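Alanine glyoxylate transaminase (Thermococcus litoralis, PDB 2ZC0) probably transfers the amino group of alanine to glyoxylate, using pyridoxal 5'-phosphate as its cofactor. Local coordinates at residues A[232-236]-A[237-241]; A[293-296]-A[297-301]. All blocks are in the same frame, centred on the assembly; numbering follows the deposited sequence.

Contact 1: residues A[232-236]-A[237-241]; sequences ALDNE and GRVIV
The turn that feeds strand 239-244 is folded round the carboxylate of D234, whose two oxygens take the backbone N-H groups of R238 and V239. D234 OD2 receives R238 N on its syn lone pair at 2.7 Å. D234 OD1 accepts V239 N, also at 2.7 Å and close to straight (166°), from well above the carboxylate plane. A chi1 of -167° sets D234 CG beside its own carbonyl carbon and swings the carboxylate toward these amides; aspartate suits the place because its short chain brings both acceptors to consecutive N-H groups. A weak backbone bond, 3.3 Å from G237 N to D234 O, also spans the turn. G237 has a positive phi, and a side chain here would run into the carbonyl oxygen of E236. Strand 239-244 belongs to the central mixed sheet of the aminotransferase fold, between strands 210-214 and 256-259, and the backbone of R238 already pairs with I211. K231 forms a salt bridge with D234 OD1, and Y3 of the second subunit bonds to G237 O. E236 and R238 run side by side, pointing the same way. The extended arginine brings R238 NE to E236 OE2 at 2.8 Å, a salt bridge met nearly along the carboxylate C-O bond, with the two flat groups turned 60° apart. Arginine has further N-H groups to spend: its NH2 serves D208 and the carbonyl of L209, while E236 OE1 is taken by S205.

Contact 2: residues A[293-296]-A[297-301]; sequences RGYF and EKYHL
Y295 and Y299, one turn apart at the start of helix 295-322, form a T-shaped pair: the edge of Y299 meets the face of Y295, with centroids 5.0 Å apart and planes at 88°. The two chains lie side by side, and Y299 CE1 comes to 3.5 Å from Y295 CD2. R293 CB covers the opposite face of the Y295 ring, and both tyrosines also rest on V53 of helix 51-64.

A second aromatic group lies elsewhere round the helix. The first torsion of F296 (chi1 179°) turns CG away from the backbone N and lays the ring beside H300; the two rings are nearly parallel but slid apart, with F296 CE1 at 3.5 Å from H300 ND1. L301 crosses obliquely and makes an off-centre CH-pi contact, its CG 4.2 Å from the F296 ring centroid. F87 and Y91 add edge-to-face contacts, so a large flat residue suits this buried site. Cut back to alanine, F296 would probably leave H300 and L301 without the ring they share and open a gap facing F87 and Y91.

The backbone bonds begin at G294, which ends the preceding helix in a Schellman motif and takes the N-cap position of this one; its positive phi is easy for glycine. K298 N bonds to G294 O (3.2 Å), the usual i to i+4 step, and Y299 N bonds to Y295 O, also four residues on. L301 N reaches F296 O at 2.8 Å, the longer span of a pi-type turn. Since F296 O takes this N-H and, weakly, that of H300, while the side chains meet through rings and hydrocarbon, the side chains across this turn are held by shape and packing more than by charge.

How the contacts relate
The contacts come in series along the chain, contact 1 first, with strand 256-259 and helices 262-272 and 281-292 between them. The centres of contacts 1 and 2 are about 28 Å apart, and the nearest atoms of contacts 1 and 2 about 14 Å, so the two do not touch. Contact 1 lies at the entry to a strand of the central sheet, whose far end leads to the cofactor-pocket residues T244, S246 and K247; contact 2 starts the long helix 295-322, where the side chain of H300 is about 13 Å from a bound PMP. Contact 1 thus lies where the chain enters the central sheet, close to the second subunit; contact 2 lies at a junction between consecutive helices.

Contact 1: residues A[232-236]-A[237-241]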
ATOM      1  N   ALA A 232      19.116  -2.312 -27.754  1.00 43.89           N
ATOM      2  CA  ALA A 232      19.369  -2.489 -29.185  1.00 44.16           C
ATOM      3  C   ALA A 232      19.272  -3.967 -29.550  1.00 44.53           C
ATOM      4  O   ALA A 232      19.198  -4.333 -30.724  1.00 45.70           O
ATOM      5  CB  ALA A 232      20.746  -1.943 -29.546  1.00 45.79           C
ATOM      6  N   LEU A 233      19.264  -4.812 -28.525  1.00 44.63           N
ATOM      7  CA  LEU A 233      19.160  -6.259 -28.690  1.00 44.29           C
ATOM      8  C   LEU A 233      17.800  -6.744 -28.180  1.00 45.33           C
ATOM      9  O   LEU A 233      17.540  -7.951 -28.126  1.00 45.05           O
ATOM     10  CB  LEU A 233      20.268  -6.950 -27.886  1.00 44.52           C
ATOM     11  CG  LEU A 233      21.693  -7.131 -28.432  1.00 45.50           C
ATOM     12  CD1 LEU A 233      22.013  -6.124 -29.535  1.00 46.16           C
ATOM     13  CD2 LEU A 233      22.665  -7.013 -27.268  1.00 44.24           C
ATOM     14  N   ASP A 234      16.923  -5.805 -27.837  1.00 45.92           N
ATOM     15  CA  ASP A 234      15.613  -6.151 -27.278  1.00 47.25           C
ATOM     16  C   ASP A 234      14.509  -6.488 -28.289  1.00 47.64           C
ATOM     17  O   ASP A 234      13.576  -5.700 -28.501  1.00 47.08           O
ATOM     18  CB  ASP A 234      15.141  -5.014 -26.367  1.00 43.80           C
ATOM     19  CG  ASP A 234      13.965  -5.407 -25.520  1.00 41.09           C
ATOM     20  OD1 ASP A 234      13.216  -4.505 -25.113  1.00 43.99           O
ATOM     21  OD2 ASP A 234      13.791  -6.610 -25.247  1.00 38.27           O
ATOM     22  N   ASN A 235      14.598  -7.679 -28.877  1.00 48.06           N
ATOM     23  CA  ASN A 235      13.624  -8.104 -29.873  1.00 48.33           C
ATOM     24  C   ASN A 235      12.284  -8.484 -29.245  1.00 47.73           C
ATOM     25  O   ASN A 235      11.247  -8.441 -29.903  1.00 46.05           O
ATOM     26  CB  ASN A 235      14.180  -9.273 -30.696  1.00 50.60           C
ATOM     27  CG  ASN A 235      14.273 -10.556 -29.901  1.00 54.53           C
ATOM     28  OD1 ASN A 235      15.049 -10.665 -28.945  1.00 58.48           O
ATOM     29  ND2 ASN A 235      13.473 -11.540 -30.288  1.00 56.13           N
ATOM     30  N   GLU A 236      12.296  -8.857 -27.971  1.00 46.92           N
ATOM     31  CA  GLU A 236      11.053  -9.197 -27.299  1.00 45.87           C
ATOM     32  C   GLU A 236      10.450  -7.973 -26.611  1.00 44.70           C
ATOM     33  O   GLU A 236       9.328  -8.031 -26.112  1.00 45.40           O
ATOM     34  CB  GLU A 236      11.284 -10.303 -26.275  1.00 47.17           C
ATOM     35  CG  GLU A 236      11.841 -11.564 -26.880  1.00 50.09           C
ATOM     36  CD  GLU A 236      11.835 -12.719 -25.901  1.00 51.78           C
ATOM     37  OE1 GLU A 236      12.336 -13.807 -26.264  1.00 54.43           O
ATOM     38  OE2 GLU A 236      11.328 -12.539 -24.775  1.00 50.88           O
ATOM     39  N   GLY A 237      11.188  -6.864 -26.587  1.00 43.32           N
ATOM     40  CA  GLY A 237      10.682  -5.648 -25.964  1.00 41.91           C
ATOM     41  C   GLY A 237      10.554  -5.746 -24.452  1.00 42.15           C
ATOM     42  O   GLY A 237       9.596  -5.233 -23.867  1.00 41.45           O
ATOM     43  N   ARG A 238      11.523  -6.406 -23.822  1.00 40.16           N
ATOM     44  CA  ARG A 238      11.535  -6.589 -22.378  1.00 38.13           C
ATOM     45  C   ARG A 238      12.401  -5.568 -21.667  1.00 37.01           C
ATOM     46  O   ARG A 238      12.549  -5.632 -20.446  1.00 35.90           O
ATOM     47  CB  ARG A 238      12.061  -7.973 -22.005  1.00 39.98           C
ATOM     48  CG  ARG A 238      11.174  -9.110 -22.399  1.00 43.70           C
ATOM     49  CD  ARG A 238      11.824 -10.442 -22.064  1.00 43.61           C
ATOM     50  NE  ARG A 238      10.859 -11.513 -22.252  1.00 45.46           N
ATOM     51  CZ  ARG A 238       9.756 -11.640 -21.527  1.00 46.11           C
ATOM     52  NH1 ARG A 238       8.913 -12.642 -21.766  1.00 46.94           N
ATOM     53  NH2 ARG A 238       9.517 -10.777 -20.545  1.00 46.03           N
ATOM     54  N   VAL A 239      13.025  -4.653 -22.396  1.00 34.46           N
ATOM     55  CA  VAL A 239      13.820  -3.679 -21.681  1.00 33.23           C
ATOM     56  C   VAL A 239      13.294  -2.262 -21.849  1.00 32.68           C
ATOM     57  O   VAL A 239      12.756  -1.864 -22.898  1.00 30.10           O
ATOM     58  CB  VAL A 239      15.380  -3.788 -21.997  1.00 33.54           C
ATOM     59  CG1 VAL A 239      15.673  -4.979 -22.890  1.00 34.45           C
ATOM     60  CG2 VAL A 239      15.918  -2.499 -22.546  1.00 31.10           C
ATOM     61  N   ILE A 240      13.432  -1.515 -20.766  1.00 30.47           N
ATOM     62  CA  ILE A 240      12.991  -0.138 -20.698  1.00 33.52           C
ATOM     63  C   ILE A 240      14.246   0.621 -20.345  1.00 33.06           C
ATOM     64  O   ILE A 240      14.986   0.181 -19.481  1.00 34.66           O
ATOM     65  CB  ILE A 240      11.972   0.013 -19.553  1.00 32.60           C
ATOM     66  CG1 ILE A 240      10.759  -0.866 -19.860  1.00 29.85           C
ATOM     67  CG2 ILE A 240      11.675   1.484 -19.305  1.00 32.98           C
ATOM     68  CD1 ILE A 240       9.730  -0.938 -18.747  1.00 34.17           C
ATOM     69  N   VAL A 241      14.532   1.728 -21.009  1.00 33.02           N
ATOM     70  CA  VAL A 241      15.735   2.427 -20.610  1.00 34.70           C
ATOM     71  C   VAL A 241      15.426   3.722 -19.885  1.00 35.80           C
ATOM     72  O   VAL A 241      14.376   4.340 -20.091  1.00 35.60           O
ATOM     73  CB  VAL A 241      16.714   2.714 -21.810  1.00 35.78           C
ATOM     74  CG1 VAL A 241      16.285   1.953 -23.046  1.00 34.03           C
ATOM     75  CG2 VAL A 241      16.845   4.198 -22.056  1.00 32.62           C
TER

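Contact 2: residues A[293-296]-A[297-301]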
ATOM      1  N   ARG A 293      22.950  21.484 -33.699  1.00 60.56           N
ATOM      2  CA  ARG A 293      24.144  22.170 -34.184  1.00 60.78           C
ATOM      3  C   ARG A 293      25.402  21.300 -34.186  1.00 60.30           C
ATOM      4  O   ARG A 293      26.492  21.770 -34.508  1.00 60.85           O
ATOM      5  CB  ARG A 293      24.371  23.444 -33.368  1.00 61.38           C
ATOM      6  CG  ARG A 293      23.144  24.338 -33.353  1.00 65.14           C
ATOM      7  CD  ARG A 293      23.483  25.803 -33.524  1.00 68.59           C
ATOM      8  NE  ARG A 293      23.560  26.529 -32.264  1.00 71.03           N
ATOM      9  CZ  ARG A 293      23.814  27.832 -32.177  1.00 73.88           C
ATOM     10  NH1 ARG A 293      24.015  28.538 -33.281  1.00 74.60           N
ATOM     11  NH2 ARG A 293      23.864  28.432 -30.994  1.00 74.76           N
ATOM     12  N   GLY A 294      25.243  20.032 -33.827  1.00 59.76           N
ATOM     13  CA  GLY A 294      26.364  19.108 -33.820  1.00 58.53           C
ATOM     14  C   GLY A 294      27.442  19.333 -32.782  1.00 57.99           C
ATOM     15  O   GLY A 294      28.595  18.951 -32.999  1.00 58.63           O
ATOM     16  N   TYR A 295      27.081  19.935 -31.652  1.00 57.36           N
ATOM     17  CA  TYR A 295      28.045  20.193 -30.582  1.00 57.27           C
ATOM     18  C   TYR A 295      28.418  18.944 -29.795  1.00 56.75           C
ATOM     19  O   TYR A 295      29.353  18.969 -28.995  1.00 56.29           O
ATOM     20  CB  TYR A 295      27.511  21.275 -29.632  1.00 57.48           C
ATOM     21  CG  TYR A 295      27.480  22.645 -30.269  1.00 57.89           C
ATOM     22  CD1 TYR A 295      26.829  23.714 -29.661  1.00 57.25           C
ATOM     23  CD2 TYR A 295      28.089  22.863 -31.504  1.00 58.44           C
ATOM     24  CE1 TYR A 295      26.782  24.967 -30.274  1.00 58.52           C
ATOM     25  CE2 TYR A 295      28.050  24.101 -32.117  1.00 58.88           C
ATOM     26  CZ  TYR A 295      27.397  25.147 -31.505  1.00 58.37           C
ATOM     27  OH  TYR A 295      27.352  26.357 -32.149  1.00 60.15           O
ATOM     28  N   PHE A 296      27.684  17.856 -30.005  1.00 56.54           N
ATOM     29  CA  PHE A 296      28.003  16.614 -29.311  1.00 56.10           C
ATOM     30  C   PHE A 296      29.318  16.125 -29.899  1.00 57.85           C
ATOM     31  O   PHE A 296      30.185  15.612 -29.190  1.00 57.11           O
ATOM     32  CB  PHE A 296      26.918  15.558 -29.539  1.00 53.92           C
ATOM     33  CG  PHE A 296      27.204  14.245 -28.858  1.00 52.15           C
ATOM     34  CD1 PHE A 296      27.296  14.174 -27.468  1.00 51.01           C
ATOM     35  CD2 PHE A 296      27.410  13.085 -29.602  1.00 52.19           C
ATOM     36  CE1 PHE A 296      27.591  12.971 -26.829  1.00 48.90           C
ATOM     37  CE2 PHE A 296      27.706  11.875 -28.974  1.00 50.08           C
ATOM     38  CZ  PHE A 296      27.796  11.820 -27.582  1.00 50.07           C
ATOM     39  N   GLU A 297      29.451  16.297 -31.212  1.00 58.86           N
ATOM     40  CA  GLU A 297      30.654  15.889 -31.921  1.00 59.73           C
ATOM     41  C   GLU A 297      31.769  16.879 -31.626  1.00 59.86           C
ATOM     42  O   GLU A 297      32.857  16.511 -31.182  1.00 59.62           O
ATOM     43  CB  GLU A 297      30.398  15.874 -33.429  1.00 61.30           C
ATOM     44  CG  GLU A 297      30.610  14.533 -34.103  1.00 64.79           C
ATOM     45  CD  GLU A 297      31.552  14.625 -35.296  1.00 68.92           C
ATOM     46  OE1 GLU A 297      31.456  13.767 -36.206  1.00 70.49           O
ATOM     47  OE2 GLU A 297      32.400  15.548 -35.322  1.00 70.99           O
ATOM     48  N   LYS A 298      31.468  18.151 -31.866  1.00 59.94           N
ATOM     49  CA  LYS A 298      32.427  19.230 -31.684  1.00 59.38           C
ATOM     50  C   LYS A 298      32.943  19.499 -30.275  1.00 58.02           C
ATOM     51  O   LYS A 298      34.100  19.873 -30.114  1.00 59.25           O
ATOM     52  CB  LYS A 298      31.854  20.528 -32.265  1.00 59.47           C
ATOM     53  CG  LYS A 298      32.786  21.727 -32.122  1.00 61.20           C
ATOM     54  CD  LYS A 298      32.300  22.925 -32.924  1.00 62.26           C
ATOM     55  CE  LYS A 298      33.307  24.067 -32.878  1.00 62.44           C
ATOM     56  NZ  LYS A 298      32.987  25.144 -33.862  1.00 65.06           N
ATOM     57  N   TYR A 299      32.115  19.316 -29.252  1.00 57.23           N
ATOM     58  CA  TYR A 299      32.573  19.609 -27.894  1.00 55.93           C
ATOM     59  C   TYR A 299      32.715  18.443 -26.936  1.00 55.15           C
ATOM     60  O   TYR A 299      33.542  18.492 -26.024  1.00 55.58           O
ATOM     61  CB  TYR A 299      31.676  20.666 -27.252  1.00 55.08           C
ATOM     62  CG  TYR A 299      31.756  22.008 -27.927  1.00 56.53           C
ATOM     63  CD1 TYR A 299      30.808  22.394 -28.871  1.00 57.20           C
ATOM     64  CD2 TYR A 299      32.796  22.890 -27.632  1.00 56.57           C
ATOM     65  CE1 TYR A 299      30.891  23.629 -29.507  1.00 59.40           C
ATOM     66  CE2 TYR A 299      32.894  24.120 -28.258  1.00 57.83           C
ATOM     67  CZ  TYR A 299      31.939  24.488 -29.194  1.00 60.50           C
ATOM     68  OH  TYR A 299      32.035  25.715 -29.817  1.00 62.46           O
ATOM     69  N   HIS A 300      31.913  17.403 -27.121  1.00 54.86           N
ATOM     70  CA  HIS A 300      31.987  16.252 -26.238  1.00 54.38           C
ATOM     71  C   HIS A 300      32.850  15.138 -26.808  1.00 56.40           C
ATOM     72  O   HIS A 300      33.818  14.717 -26.178  1.00 56.90           O
ATOM     73  CB  HIS A 300      30.582  15.720 -25.936  1.00 53.72           C
ATOM     74  CG  HIS A 300      30.564  14.591 -24.951  1.00 52.00           C
ATOM     75  ND1 HIS A 300      30.729  13.274 -25.323  1.00 50.97           N
ATOM     76  CD2 HIS A 300      30.453  14.589 -23.600  1.00 50.13           C
ATOM     77  CE1 HIS A 300      30.723  12.510 -24.245  1.00 50.19           C
ATOM     78  NE2 HIS A 300      30.557  13.284 -23.187  1.00 49.93           N
ATOM     79  N   LEU A 301      32.508  14.657 -27.998  1.00 58.15           N
ATOM     80  CA  LEU A 301      33.277  13.579 -28.615  1.00 61.28           C
ATOM     81  C   LEU A 301      34.752  13.908 -28.820  1.00 62.27           C
ATOM     82  O   LEU A 301      35.619  13.082 -28.524  1.00 62.37           O
ATOM     83  CB  LEU A 301      32.660  13.181 -29.961  1.00 60.53           C
ATOM     84  CG  LEU A 301      31.336  12.423 -29.910  1.00 60.30           C
ATOM     85  CD1 LEU A 301      30.896  12.085 -31.321  1.00 59.29           C
ATOM     86  CD2 LEU A 301      31.499  11.153 -29.079  1.00 60.01           C
TER